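Local atomic coordinates of prolyl 4-hydroxylase alpha subunit Fe(2+) 2OG dioxygenase domain-containing protein (Burkholderia ambifaria, PDB entry 3W20), a protein that is probably a metal- and 2-oxoglutarate-dependent dioxygenase acting on N-substituted L-amino acids, built on a double-stranded beta-helix fold and carrying a bound zinc ion. Residues Arg111-Phe116 with Phe135-Arg140; Ala50-Glu55 with Leu182-Ala187; Ala24-Ala29 with Ile38-Val43. All coordinates share one frame; numbering follows the deposited sequence.

Interaction 1 (Arg111-Phe116 with Phe135-Arg140)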
ATOM      1  N   ARG A 111     -22.197 -11.314  -1.198  1.00 20.81           N
ATOM      2  CA  ARG A 111     -23.319 -11.301  -0.293  1.00 20.83           C
ATOM      3  C   ARG A 111     -22.928 -11.066   1.152  1.00 20.57           C
ATOM      4  O   ARG A 111     -23.597 -10.319   1.914  1.00 21.86           O
ATOM      5  CB  ARG A 111     -24.054 -12.599  -0.383  1.00 27.33           C
ATOM      6  CG  ARG A 111     -25.454 -12.295   0.012  1.00 32.56           C
ATOM      7  CD  ARG A 111     -26.352 -13.336  -0.549  1.00 33.94           C
ATOM      8  NE  ARG A 111     -27.595 -13.312   0.225  1.00 39.83           N
ATOM      9  CZ  ARG A 111     -28.550 -14.211   0.088  1.00 31.44           C
ATOM     10  NH1 ARG A 111     -28.365 -15.216  -0.764  1.00 38.69           N
ATOM     11  NH2 ARG A 111     -29.633 -14.137   0.820  1.00 37.14           N
ATOM     12  N   PHE A 112     -21.789 -11.646   1.506  1.00 19.67           N
ATOM     13  CA  PHE A 112     -21.245 -11.472   2.850  1.00 18.04           C
ATOM     14  C   PHE A 112     -20.956 -10.000   3.173  1.00 19.49           C
ATOM     15  O   PHE A 112     -21.353  -9.533   4.226  1.00 17.04           O
ATOM     16  CB  PHE A 112     -19.992 -12.362   3.067  1.00 16.87           C
ATOM     17  CG  PHE A 112     -19.412 -12.216   4.456  1.00 18.80           C
ATOM     18  CD1 PHE A 112     -20.114 -12.651   5.551  1.00 19.45           C
ATOM     19  CD2 PHE A 112     -18.196 -11.588   4.659  1.00 18.64           C
ATOM     20  CE1 PHE A 112     -19.582 -12.483   6.852  1.00 16.58           C
ATOM     21  CE2 PHE A 112     -17.667 -11.408   5.951  1.00 15.31           C
ATOM     22  CZ  PHE A 112     -18.357 -11.842   7.035  1.00 15.96           C
ATOM     23  N   VAL A 113     -20.245  -9.293   2.300  1.00 18.66           N
ATOM     24  CA  VAL A 113     -19.858  -7.880   2.572  1.00 17.63           C
ATOM     25  C   VAL A 113     -21.145  -7.052   2.503  1.00 20.92           C
ATOM     26  O   VAL A 113     -21.380  -6.233   3.373  1.00 19.42           O
ATOM     27  CB  VAL A 113     -18.766  -7.380   1.631  1.00 16.70           C
ATOM     28  CG1 VAL A 113     -18.530  -5.855   1.770  1.00 18.61           C
ATOM     29  CG2 VAL A 113     -17.460  -8.057   1.928  1.00 16.83           C
ATOM     30  N   ARG A 114     -22.018  -7.374   1.535  1.00 22.30           N
ATOM     31  CA  ARG A 114     -23.274  -6.642   1.393  1.00 24.96           C
ATOM     32  C   ARG A 114     -24.188  -6.788   2.635  1.00 22.46           C
ATOM     33  O   ARG A 114     -24.959  -5.888   2.955  1.00 21.71           O
ATOM     34  CB  ARG A 114     -24.000  -7.057   0.113  1.00 25.74           C
ATOM     35  CG  ARG A 114     -23.403  -6.473  -1.144  1.00 32.60           C
ATOM     36  CD  ARG A 114     -24.160  -7.025  -2.350  1.00 42.20           C
ATOM     37  NE  ARG A 114     -23.514  -6.481  -3.536  1.00 49.58           N
ATOM     38  CZ  ARG A 114     -23.926  -5.406  -4.210  1.00 47.68           C
ATOM     39  NH1 ARG A 114     -25.056  -4.772  -3.883  1.00 39.58           N
ATOM     40  NH2 ARG A 114     -23.194  -4.974  -5.229  1.00 40.77           N
ATOM     41  N   LEU A 115     -24.076  -7.882   3.374  1.00 24.61           N
ATOM     42  CA  LEU A 115     -24.786  -7.993   4.641  1.00 24.04           C
ATOM     43  C   LEU A 115     -24.594  -6.776   5.521  1.00 24.51           C
ATOM     44  O   LEU A 115     -25.545  -6.173   6.009  1.00 22.47           O
ATOM     45  CB  LEU A 115     -24.378  -9.284   5.366  1.00 27.79           C
ATOM     46  CG  LEU A 115     -25.299 -10.052   6.258  1.00 35.51           C
ATOM     47  CD1 LEU A 115     -26.596 -10.391   5.524  1.00 33.32           C
ATOM     48  CD2 LEU A 115     -24.509 -11.303   6.613  1.00 29.04           C
ATOM     49  N   PHE A 116     -23.341  -6.352   5.669  1.00 20.78           N
ATOM     50  CA  PHE A 116     -23.045  -5.185   6.426  1.00 21.13           C
ATOM     51  C   PHE A 116     -23.192  -3.893   5.683  1.00 20.37           C
ATOM     52  O   PHE A 116     -23.692  -2.928   6.278  1.00 22.30           O
ATOM     53  CB  PHE A 116     -21.579  -5.335   6.942  1.00 17.80           C
ATOM     54  CG  PHE A 116     -21.405  -6.576   7.740  1.00 20.01           C
ATOM     55  CD1 PHE A 116     -21.805  -6.579   9.074  1.00 20.67           C
ATOM     56  CD2 PHE A 116     -20.965  -7.750   7.161  1.00 20.67           C
ATOM     57  CE1 PHE A 116     -21.661  -7.732   9.849  1.00 20.20           C
ATOM     58  CE2 PHE A 116     -20.820  -8.907   7.924  1.00 19.68           C
ATOM     59  CZ  PHE A 116     -21.185  -8.906   9.249  1.00 19.31           C
ATOM     60  N   PHE A 135      -8.471  -0.299   3.079  1.00 17.55           N
ATOM     61  CA  PHE A 135      -8.083  -1.545   3.706  1.00 15.71           C
ATOM     62  C   PHE A 135      -8.764  -2.707   2.984  1.00 16.14           C
ATOM     63  O   PHE A 135      -9.834  -2.544   2.312  1.00 17.63           O
ATOM     64  CB  PHE A 135      -8.575  -1.510   5.131  1.00 15.32           C
ATOM     65  CG  PHE A 135      -7.701  -0.641   6.073  1.00 16.45           C
ATOM     66  CD1 PHE A 135      -6.880  -1.221   7.037  1.00 18.13           C
ATOM     67  CD2 PHE A 135      -7.749   0.728   5.998  1.00 17.03           C
ATOM     68  CE1 PHE A 135      -6.085  -0.407   7.876  1.00 21.68           C
ATOM     69  CE2 PHE A 135      -6.966   1.536   6.820  1.00 20.19           C
ATOM     70  CZ  PHE A 135      -6.152   0.976   7.772  1.00 20.68           C
ATOM     71  N   LEU A 136      -8.157  -3.882   3.114  1.00 14.27           N
ATOM     72  CA  LEU A 136      -8.772  -5.100   2.633  1.00 16.91           C
ATOM     73  C   LEU A 136     -10.162  -5.231   3.285  1.00 16.64           C
ATOM     74  O   LEU A 136     -10.318  -4.977   4.504  1.00 16.74           O
ATOM     75  CB  LEU A 136      -7.893  -6.318   3.044  1.00 17.51           C
ATOM     76  CG  LEU A 136      -8.546  -7.660   2.792  1.00 16.71           C
ATOM     77  CD1 LEU A 136      -8.576  -7.780   1.260  1.00 20.63           C
ATOM     78  CD2 LEU A 136      -7.728  -8.814   3.346  1.00 20.18           C
ATOM     79  N   LEU A 137     -11.183  -5.706   2.531  1.00 17.01           N
ATOM     80  CA  LEU A 137     -12.550  -5.752   3.142  1.00 16.99           C
ATOM     81  C   LEU A 137     -12.860  -6.958   4.028  1.00 16.68           C
ATOM     82  O   LEU A 137     -13.597  -6.834   5.028  1.00 17.04           O
ATOM     83  CB  LEU A 137     -13.664  -5.666   2.051  1.00 15.83           C
ATOM     84  CG  LEU A 137     -14.054  -4.246   1.710  1.00 15.33           C
ATOM     85  CD1 LEU A 137     -14.813  -4.215   0.338  1.00 19.37           C
ATOM     86  CD2 LEU A 137     -15.023  -3.712   2.822  1.00 19.60           C
ATOM     87  N   ALA A 138     -12.372  -8.115   3.638  1.00 16.67           N
ATOM     88  CA  ALA A 138     -12.876  -9.379   4.273  1.00 16.73           C
ATOM     89  C   ALA A 138     -12.023 -10.507   3.723  1.00 19.02           C
ATOM     90  O   ALA A 138     -11.355 -10.322   2.714  1.00 16.99           O
ATOM     91  CB  ALA A 138     -14.378  -9.621   4.030  1.00 15.87           C
ATOM     92  N   THR A 139     -12.075 -11.671   4.375  1.00 17.09           N
ATOM     93  CA  THR A 139     -11.330 -12.819   4.001  1.00 18.49           C
ATOM     94  C   THR A 139     -12.182 -14.099   4.159  1.00 18.93           C
ATOM     95  O   THR A 139     -13.075 -14.231   5.040  1.00 17.10           O
ATOM     96  CB  THR A 139     -10.018 -13.006   4.828  1.00 18.77           C
ATOM     97  OG1 THR A 139     -10.378 -13.078   6.173  1.00 22.59           O
ATOM     98  CG2 THR A 139      -9.091 -11.841   4.774  1.00 16.55           C
ATOM     99  N   ARG A 140     -11.968 -15.044   3.229  1.00 16.45           N
ATOM    100  CA  ARG A 140     -12.439 -16.390   3.465  1.00 17.91           C
ATOM    101  C   ARG A 140     -11.358 -17.169   4.176  1.00 20.44           C
ATOM    102  O   ARG A 140     -10.149 -17.039   3.845  1.00 25.86           O
ATOM    103  CB  ARG A 140     -12.725 -17.056   2.091  1.00 19.83           C
ATOM    104  CG  ARG A 140     -13.935 -16.537   1.413  1.00 18.67           C
ATOM    105  CD  ARG A 140     -14.304 -17.378   0.151  1.00 21.32           C
ATOM    106  NE  ARG A 140     -13.164 -17.472  -0.735  1.00 21.98           N
ATOM    107  CZ  ARG A 140     -13.163 -18.084  -1.939  1.00 25.97           C
ATOM    108  NH1 ARG A 140     -14.253 -18.653  -2.417  1.00 24.45           N
ATOM    109  NH2 ARG A 140     -12.056 -18.118  -2.654  1.00 26.60           N
TER

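Interaction 2 (Ala50-Glu55 with Leu182-Ala187)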
ATOM      1  N   ALA A  50     -23.307 -21.344  -1.602  1.00 32.34           N
ATOM      2  CA  ALA A  50     -23.450 -20.169  -2.471  1.00 32.19           C
ATOM      3  C   ALA A  50     -22.719 -18.930  -1.894  1.00 32.98           C
ATOM      4  O   ALA A  50     -22.219 -18.100  -2.658  1.00 30.15           O
ATOM      5  CB  ALA A  50     -24.932 -19.843  -2.756  1.00 33.57           C
ATOM      6  N   TRP A  51     -22.655 -18.815  -0.551  1.00 28.56           N
ATOM      7  CA  TRP A  51     -21.985 -17.670   0.068  1.00 23.76           C
ATOM      8  C   TRP A  51     -20.489 -17.763  -0.051  1.00 23.45           C
ATOM      9  O   TRP A  51     -19.801 -16.741  -0.197  1.00 22.58           O
ATOM     10  CB  TRP A  51     -22.396 -17.591   1.516  1.00 24.15           C
ATOM     11  CG  TRP A  51     -23.753 -17.072   1.668  1.00 24.55           C
ATOM     12  CD1 TRP A  51     -24.961 -17.691   1.320  1.00 23.64           C
ATOM     13  CD2 TRP A  51     -24.122 -15.827   2.320  1.00 22.91           C
ATOM     14  NE1 TRP A  51     -26.035 -16.895   1.709  1.00 24.71           N
ATOM     15  CE2 TRP A  51     -25.587 -15.740   2.258  1.00 24.55           C
ATOM     16  CE3 TRP A  51     -23.407 -14.776   2.879  1.00 20.82           C
ATOM     17  CZ2 TRP A  51     -26.282 -14.659   2.785  1.00 23.57           C
ATOM     18  CZ3 TRP A  51     -24.110 -13.683   3.384  1.00 20.63           C
ATOM     19  CH2 TRP A  51     -25.522 -13.632   3.359  1.00 24.05           C
ATOM     20  N   TRP A  52     -19.961 -18.989  -0.035  1.00 23.08           N
ATOM     21  CA  TRP A  52     -18.542 -19.165  -0.226  1.00 24.42           C
ATOM     22  C   TRP A  52     -18.091 -19.036  -1.653  1.00 24.05           C
ATOM     23  O   TRP A  52     -17.044 -18.408  -1.963  1.00 23.67           O
ATOM     24  CB  TRP A  52     -18.171 -20.553   0.265  1.00 24.97           C
ATOM     25  CG  TRP A  52     -16.707 -20.833   0.178  1.00 27.55           C
ATOM     26  CD1 TRP A  52     -15.993 -21.374  -0.904  1.00 28.07           C
ATOM     27  CD2 TRP A  52     -15.740 -20.686   1.246  1.00 25.98           C
ATOM     28  NE1 TRP A  52     -14.665 -21.504  -0.584  1.00 27.65           N
ATOM     29  CE2 TRP A  52     -14.453 -21.124   0.700  1.00 26.30           C
ATOM     30  CE3 TRP A  52     -15.793 -20.186   2.562  1.00 24.15           C
ATOM     31  CZ2 TRP A  52     -13.293 -21.092   1.450  1.00 27.20           C
ATOM     32  CZ3 TRP A  52     -14.604 -20.158   3.308  1.00 28.09           C
ATOM     33  CH2 TRP A  52     -13.378 -20.615   2.770  1.00 27.07           C
ATOM     34  N   ASP A  53     -18.846 -19.688  -2.525  1.00 25.40           N
ATOM     35  CA  ASP A  53     -18.537 -19.671  -3.976  1.00 26.26           C
ATOM     36  C   ASP A  53     -18.963 -18.390  -4.681  1.00 31.57           C
ATOM     37  O   ASP A  53     -18.782 -18.284  -5.875  1.00 30.51           O
ATOM     38  CB  ASP A  53     -19.271 -20.849  -4.668  1.00 31.78           C
ATOM     39  CG  ASP A  53     -18.963 -22.199  -4.051  1.00 29.88           C
ATOM     40  OD1 ASP A  53     -17.939 -22.349  -3.386  1.00 38.06           O
ATOM     41  OD2 ASP A  53     -19.790 -23.110  -4.218  1.00 36.37           O
ATOM     42  N   ASP A  54     -19.573 -17.428  -3.978  1.00 31.69           N
ATOM     43  CA  ASP A  54     -19.824 -16.063  -4.482  1.00 29.66           C
ATOM     44  C   ASP A  54     -18.725 -15.555  -5.432  1.00 30.29           C
ATOM     45  O   ASP A  54     -17.538 -15.538  -5.090  1.00 25.42           O
ATOM     46  CB  ASP A  54     -19.935 -15.104  -3.278  1.00 30.27           C
ATOM     47  CG  ASP A  54     -20.596 -13.780  -3.604  1.00 30.07           C
ATOM     48  OD1 ASP A  54     -20.158 -12.997  -4.482  1.00 31.87           O
ATOM     49  OD2 ASP A  54     -21.582 -13.469  -2.901  1.00 31.16           O
ATOM     50  N   GLU A  55     -19.125 -15.106  -6.627  1.00 30.68           N
ATOM     51  CA  GLU A  55     -18.150 -14.698  -7.660  1.00 34.69           C
ATOM     52  C   GLU A  55     -17.214 -13.535  -7.248  1.00 31.92           C
ATOM     53  O   GLU A  55     -16.131 -13.376  -7.816  1.00 30.06           O
ATOM     54  CB  GLU A  55     -18.869 -14.413  -9.012  1.00 41.38           C
ATOM     55  CG  GLU A  55     -19.711 -15.582  -9.543  1.00 47.71           C
ATOM     56  CD  GLU A  55     -21.162 -15.566  -9.011  1.00 57.12           C
ATOM     57  OE1 GLU A  55     -21.365 -15.537  -7.760  1.00 51.69           O
ATOM     58  OE2 GLU A  55     -22.110 -15.562  -9.851  1.00 61.88           O
ATOM     59  N   LEU A 182     -19.085 -15.565   9.475  1.00 16.01           N
ATOM     60  CA  LEU A 182     -20.178 -16.474   9.096  1.00 15.60           C
ATOM     61  C   LEU A 182     -19.519 -17.860   8.949  1.00 17.53           C
ATOM     62  O   LEU A 182     -18.499 -17.980   8.273  1.00 16.49           O
ATOM     63  CB  LEU A 182     -20.733 -16.041   7.749  1.00 17.92           C
ATOM     64  CG  LEU A 182     -21.739 -17.067   7.143  1.00 18.06           C
ATOM     65  CD1 LEU A 182     -23.009 -17.267   7.993  1.00 18.62           C
ATOM     66  CD2 LEU A 182     -22.129 -16.487   5.778  1.00 19.30           C
ATOM     67  N   THR A 183     -20.070 -18.866   9.640  1.00 17.35           N
ATOM     68  CA  THR A 183     -19.482 -20.229   9.553  1.00 18.65           C
ATOM     69  C   THR A 183     -20.165 -20.899   8.346  1.00 17.96           C
ATOM     70  O   THR A 183     -21.390 -20.804   8.155  1.00 19.64           O
ATOM     71  CB  THR A 183     -19.671 -21.003  10.884  1.00 19.46           C
ATOM     72  OG1 THR A 183     -18.940 -20.304  11.915  1.00 20.51           O
ATOM     73  CG2 THR A 183     -18.978 -22.404  10.782  1.00 20.12           C
ATOM     74  N   ILE A 184     -19.316 -21.496   7.534  1.00 21.30           N
ATOM     75  CA  ILE A 184     -19.746 -22.171   6.278  1.00 19.41           C
ATOM     76  C   ILE A 184     -19.665 -23.707   6.415  1.00 21.66           C
ATOM     77  O   ILE A 184     -20.638 -24.397   6.067  1.00 23.02           O
ATOM     78  CB  ILE A 184     -18.884 -21.688   5.093  1.00 20.60           C
ATOM     79  CG1 ILE A 184     -19.137 -20.179   4.824  1.00 19.46           C
ATOM     80  CG2 ILE A 184     -19.250 -22.446   3.808  1.00 25.23           C
ATOM     81  CD1 ILE A 184     -20.549 -19.788   4.444  1.00 21.57           C
ATOM     82  N   GLN A 185     -18.520 -24.201   6.906  1.00 22.22           N
ATOM     83  CA  GLN A 185     -18.285 -25.642   7.206  1.00 24.95           C
ATOM     84  C   GLN A 185     -17.734 -25.833   8.599  1.00 25.75           C
ATOM     85  O   GLN A 185     -16.700 -25.247   8.947  1.00 26.30           O
ATOM     86  CB  GLN A 185     -17.282 -26.205   6.158  1.00 29.34           C
ATOM     87  CG  GLN A 185     -16.852 -27.653   6.392  1.00 28.92           C
ATOM     88  CD  GLN A 185     -16.007 -28.218   5.260  1.00 30.71           C
ATOM     89  OE1 GLN A 185     -15.406 -27.500   4.474  1.00 32.47           O
ATOM     90  NE2 GLN A 185     -15.970 -29.531   5.182  1.00 33.69           N
ATOM     91  N   GLY A 186     -18.374 -26.699   9.397  1.00 26.96           N
ATOM     92  CA  GLY A 186     -17.921 -26.865  10.795  1.00 27.04           C
ATOM     93  C   GLY A 186     -17.007 -28.062  10.862  1.00 35.52           C
ATOM     94  O   GLY A 186     -17.117 -28.957  10.016  1.00 35.75           O
ATOM     95  N   ALA A 187     -16.093 -28.073  11.838  1.00 31.35           N
ATOM     96  CA  ALA A 187     -15.160 -29.181  12.047  1.00 30.73           C
ATOM     97  C   ALA A 187     -15.944 -30.377  12.606  1.00 30.50           C
ATOM     98  O   ALA A 187     -17.020 -30.206  13.246  1.00 34.25           O
ATOM     99  CB  ALA A 187     -14.038 -28.752  13.026  1.00 33.42           C
TER

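Interaction 3 (Ala24-Ala29 with Ile38-Val43)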
ATOM      1  N   ALA A  24     -28.675  -4.735  11.867  1.00 17.78           N
ATOM      2  CA  ALA A  24     -28.358  -3.403  12.412  1.00 17.49           C
ATOM      3  C   ALA A  24     -28.682  -3.374  13.892  1.00 17.46           C
ATOM      4  O   ALA A  24     -27.919  -2.740  14.646  1.00 19.04           O
ATOM      5  CB  ALA A  24     -29.130  -2.277  11.707  1.00 18.41           C
ATOM      6  N   ALA A  25     -29.757  -4.088  14.343  1.00 16.36           N
ATOM      7  CA  ALA A  25     -30.040  -4.028  15.746  1.00 16.10           C
ATOM      8  C   ALA A  25     -28.987  -4.768  16.597  1.00 17.34           C
ATOM      9  O   ALA A  25     -28.623  -4.305  17.664  1.00 17.46           O
ATOM     10  CB  ALA A  25     -31.489  -4.482  16.070  1.00 17.57           C
ATOM     11  N   ALA A  26     -28.536  -5.922  16.119  1.00 17.22           N
ATOM     12  CA  ALA A  26     -27.526  -6.729  16.810  1.00 16.50           C
ATOM     13  C   ALA A  26     -26.208  -5.918  16.900  1.00 15.75           C
ATOM     14  O   ALA A  26     -25.620  -5.798  17.981  1.00 16.51           O
ATOM     15  CB  ALA A  26     -27.264  -8.010  16.057  1.00 15.88           C
ATOM     16  N   ILE A  27     -25.856  -5.296  15.786  1.00 15.72           N
ATOM     17  CA  ILE A  27     -24.610  -4.480  15.717  1.00 17.17           C
ATOM     18  C   ILE A  27     -24.801  -3.272  16.692  1.00 17.87           C
ATOM     19  O   ILE A  27     -23.898  -2.920  17.474  1.00 15.95           O
ATOM     20  CB  ILE A  27     -24.311  -4.000  14.287  1.00 17.18           C
ATOM     21  CG1 ILE A  27     -23.899  -5.144  13.358  1.00 18.08           C
ATOM     22  CG2 ILE A  27     -23.324  -2.822  14.239  1.00 17.96           C
ATOM     23  CD1 ILE A  27     -22.568  -5.810  13.777  1.00 17.10           C
ATOM     24  N   HIS A  28     -25.955  -2.627  16.672  1.00 17.20           N
ATOM     25  CA  HIS A  28     -26.182  -1.516  17.671  1.00 18.48           C
ATOM     26  C   HIS A  28     -26.063  -1.972  19.118  1.00 18.06           C
ATOM     27  O   HIS A  28     -25.569  -1.186  19.997  1.00 19.21           O
ATOM     28  CB  HIS A  28     -27.570  -0.884  17.419  1.00 23.08           C
ATOM     29  CG  HIS A  28     -27.956   0.199  18.411  1.00 27.85           C
ATOM     30  ND1 HIS A  28     -28.442  -0.073  19.652  1.00 35.26           N
ATOM     31  CD2 HIS A  28     -27.924   1.595  18.304  1.00 36.76           C
ATOM     32  CE1 HIS A  28     -28.661   1.083  20.314  1.00 33.02           C
ATOM     33  NE2 HIS A  28     -28.395   2.100  19.476  1.00 32.80           N
ATOM     34  N   ALA A  29     -26.580  -3.175  19.443  1.00 17.41           N
ATOM     35  CA  ALA A  29     -26.504  -3.631  20.817  1.00 17.19           C
ATOM     36  C   ALA A  29     -25.051  -3.824  21.179  1.00 15.22           C
ATOM     37  O   ALA A  29     -24.651  -3.486  22.286  1.00 15.76           O
ATOM     38  CB  ALA A  29     -27.362  -4.898  21.078  1.00 18.34           C
ATOM     39  N   ILE A  38     -23.099 -12.005  19.939  1.00 14.89           N
ATOM     40  CA  ILE A  38     -24.432 -12.312  19.365  1.00 13.52           C
ATOM     41  C   ILE A  38     -24.211 -13.328  18.262  1.00 15.19           C
ATOM     42  O   ILE A  38     -23.357 -13.156  17.337  1.00 15.50           O
ATOM     43  CB  ILE A  38     -25.125 -11.082  18.817  1.00 13.78           C
ATOM     44  CG1 ILE A  38     -25.301 -10.044  19.955  1.00 13.28           C
ATOM     45  CG2 ILE A  38     -26.576 -11.441  18.340  1.00 16.15           C
ATOM     46  CD1 ILE A  38     -26.061  -8.766  19.496  1.00 13.72           C
ATOM     47  N   VAL A  39     -25.001 -14.404  18.332  1.00 15.89           N
ATOM     48  CA  VAL A  39     -24.949 -15.420  17.276  1.00 15.83           C
ATOM     49  C   VAL A  39     -26.279 -15.480  16.534  1.00 15.36           C
ATOM     50  O   VAL A  39     -27.333 -15.636  17.168  1.00 19.74           O
ATOM     51  CB  VAL A  39     -24.606 -16.805  17.835  1.00 14.78           C
ATOM     52  CG1 VAL A  39     -24.601 -17.795  16.654  1.00 17.50           C
ATOM     53  CG2 VAL A  39     -23.214 -16.791  18.487  1.00 13.93           C
HETATM   54  N   MSE A  40     -26.271 -15.334  15.203  1.00 16.46           N
HETATM   55  CA  MSE A  40     -27.511 -15.168  14.429  1.00 16.03           C
HETATM   56  C   MSE A  40     -27.608 -16.215  13.308  1.00 18.95           C
HETATM   57  O   MSE A  40     -26.636 -16.553  12.677  1.00 18.62           O
HETATM   58  CB  MSE A  40     -27.472 -13.767  13.716  1.00 17.76           C
HETATM   59  CG  MSE A  40     -27.135 -12.661  14.721  1.00 18.54           C
HETATM   60 SE   MSE A  40     -27.234 -10.914  13.774  1.00 21.74          SE
HETATM   61  CE  MSE A  40     -29.131 -10.953  13.338  1.00 17.75           C
ATOM     62  N   ASP A  41     -28.815 -16.741  13.076  1.00 18.80           N
ATOM     63  CA  ASP A  41     -29.052 -17.745  12.049  1.00 21.60           C
ATOM     64  C   ASP A  41     -29.370 -17.020  10.758  1.00 20.91           C
ATOM     65  O   ASP A  41     -30.466 -16.556  10.534  1.00 23.64           O
ATOM     66  CB  ASP A  41     -30.240 -18.627  12.450  1.00 23.59           C
ATOM     67  CG  ASP A  41     -29.952 -19.497  13.631  1.00 27.83           C
ATOM     68  OD1 ASP A  41     -28.871 -19.414  14.244  1.00 24.82           O
ATOM     69  OD2 ASP A  41     -30.824 -20.307  13.976  1.00 25.32           O
ATOM     70  N   ILE A  42     -28.370 -16.905   9.899  1.00 19.63           N
ATOM     71  CA  ILE A  42     -28.468 -16.078   8.709  1.00 19.60           C
ATOM     72  C   ILE A  42     -28.787 -16.919   7.488  1.00 21.69           C
ATOM     73  O   ILE A  42     -29.709 -16.581   6.728  1.00 23.33           O
ATOM     74  CB  ILE A  42     -27.134 -15.334   8.442  1.00 20.66           C
ATOM     75  CG1 ILE A  42     -26.787 -14.403   9.635  1.00 19.89           C
ATOM     76  CG2 ILE A  42     -27.225 -14.567   7.129  1.00 22.73           C
ATOM     77  CD1 ILE A  42     -27.952 -13.482  10.002  1.00 20.17           C
ATOM     78  N   VAL A  43     -28.012 -17.965   7.270  1.00 18.89           N
ATOM     79  CA  VAL A  43     -28.095 -18.648   5.967  1.00 22.30           C
ATOM     80  C   VAL A  43     -28.752 -20.027   6.143  1.00 23.00           C
ATOM     81  O   VAL A  43     -28.276 -20.843   6.974  1.00 22.17           O
ATOM     82  CB  VAL A  43     -26.716 -18.901   5.364  1.00 21.00           C
ATOM     83  CG1 VAL A  43     -26.862 -19.608   3.993  1.00 23.91           C
ATOM     84  CG2 VAL A  43     -25.928 -17.606   5.219  1.00 22.64           C
TER

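Interaction 1 (Arg111-Phe116 with Phe135-Arg140)
Helix 111-120 rests, through F112 and V113 at its start, against L137 and A138, which lead into strand 139-143 of the double-stranded beta-helix sheet. The backbones come closest at V113 and A138, whose CA atoms are 7.3 Å apart, and the contact is entirely apolar, with no hydrogen bond crossing it. V113 divides its two methyls between the neighbours. CG1 lies opposite the backbone N (chi1 171°) and reaches L137 CD2 at 4.2 Å; CG2, opposite the carbonyl carbon, reaches A138 CB at 4.0 Å. A138 thus has V113 on one flank and the phenyl ring of F112 on another: its CB sits at the rim of that ring, near the ring plane, 4.2 Å from F112 CE2. Within the helix, F112 CE1 lies at the edge of the F116 ring, in that ring's plane. All four touching residues are buried. Strand 255-265 lines the aromatic side of the helix through M258, L260 and L262, M271 of strand 268-272 touches both V113 and L137, and L107 at the end of helix 87-107 covers L137.

Interaction 2 (Ala50-Glu55 with Leu182-Ala187)
W51 and W52, consecutive on the short, weakly bonded helical turn 48-52, meet L182 and I184, alternate residues of strand 178-185. Apolar contacts carry the whole interface. The tightest is the L182 CD2 methyl against the six-membered part of the W51 indole, 3.6 Å from CE3 and 4.0 Å from CD2 of W51; the two side chains run at about a right angle, and the methyl approaches the ring from an oblique direction. I184 spreads over both tryptophans. Its CD1 touches W51 CB at 4.1 Å, while its CG1 lies 4.0 Å from W52 CE3, near the indole plane and at the ring edge. Different first torsions separate the indoles: CG of W51 is opposite the carbonyl carbon (chi1 -75°), whereas CG of W52 is opposite the backbone N (chi1 -177°), which sends one ring toward L182 and the other past I184.

Polar interactions lie outside these apolar pairs. The W52 ring makes cation-pi contacts with R140 and R256, and I184 and Q185 face R256 together in a classic beta bulge. Helix 111-120 covers the W51 side through R111 and L115, and strand 255-265 flanks I184 and W52 through M258.

Interaction 3 (Ala24-Ala29 with Ile38-Val43)
A26 is the centre of this contact, taking both I38 and M40, a selenomethionine, against one side of helix 23-31. Its CB lies 3.7 Å from M40 SE and equally far from I38 CD1, so a single methyl bridges two side chains of the strand. I38 also bears on the helix backbone: its CD1 methyl is 3.4 Å from A26 O, a van der Waals contact and not a hydrogen bond. A29, one turn further along, adds a looser touch, with CB 4.4 Å from I38 CD1.

Torsions explain how the strand reaches the helix. In I38 the branch ending in CD1 is fully extended (chi2 -178°), which carries that methyl out to A26 and A29, while CG2 makes a longer contact with A26 CB at 4.2 Å. CG of M40 is anti to the carbonyl carbon and SE is anti to CA (chi2 -176°), which brings SE to A26 CB; the bend at chi3 only turns the terminal CE. I38 and M40 are two residues apart on strand 37-41, and A26 and A29 are three apart on the helix, so each element offers one face to the other. Helix and strand run almost exactly antiparallel, at 174°, with segment axes 9.9 Å apart at closest approach, a separation usual for a helix packed on a sheet.

Strands 4-10 and 236-241 flank strand 37-41, with Y5 and L239 packing on M40 and L9 and L30 on I38. A hydrogen bond from A25 N to T22 OG1 ties the helix start to strand 17-22. Since strands 17-22 and 37-41 both run antiparallel to strand 4-10, helix 23-31 links two parallel strands, a beta-alpha-beta crossover laid over the sheet.

Along the chain interaction 3 closes first; segment 50-55 follows, then both segments of interaction 1, and finally segment 182-187. All three reach the same large mixed sheet. Interactions 1 and 2, centres 12 Å apart, are joined by probable hydrogen bonds from R111 N to D54 OD2 and R140 NH1 to W52 O. Interaction 3, centred about 16 and 18 Å from them, meets interaction 2 where V43 packs on W51 and L182. Interactions 1 and 2 pack helices 111-120 and 48-52 onto the sheet, with side chains about 6 to 8 Å from those of R141 and T257, which bind 2-oxoglutarate, absent from this chain; interaction 3 packs helix 23-31 on a part remote from them.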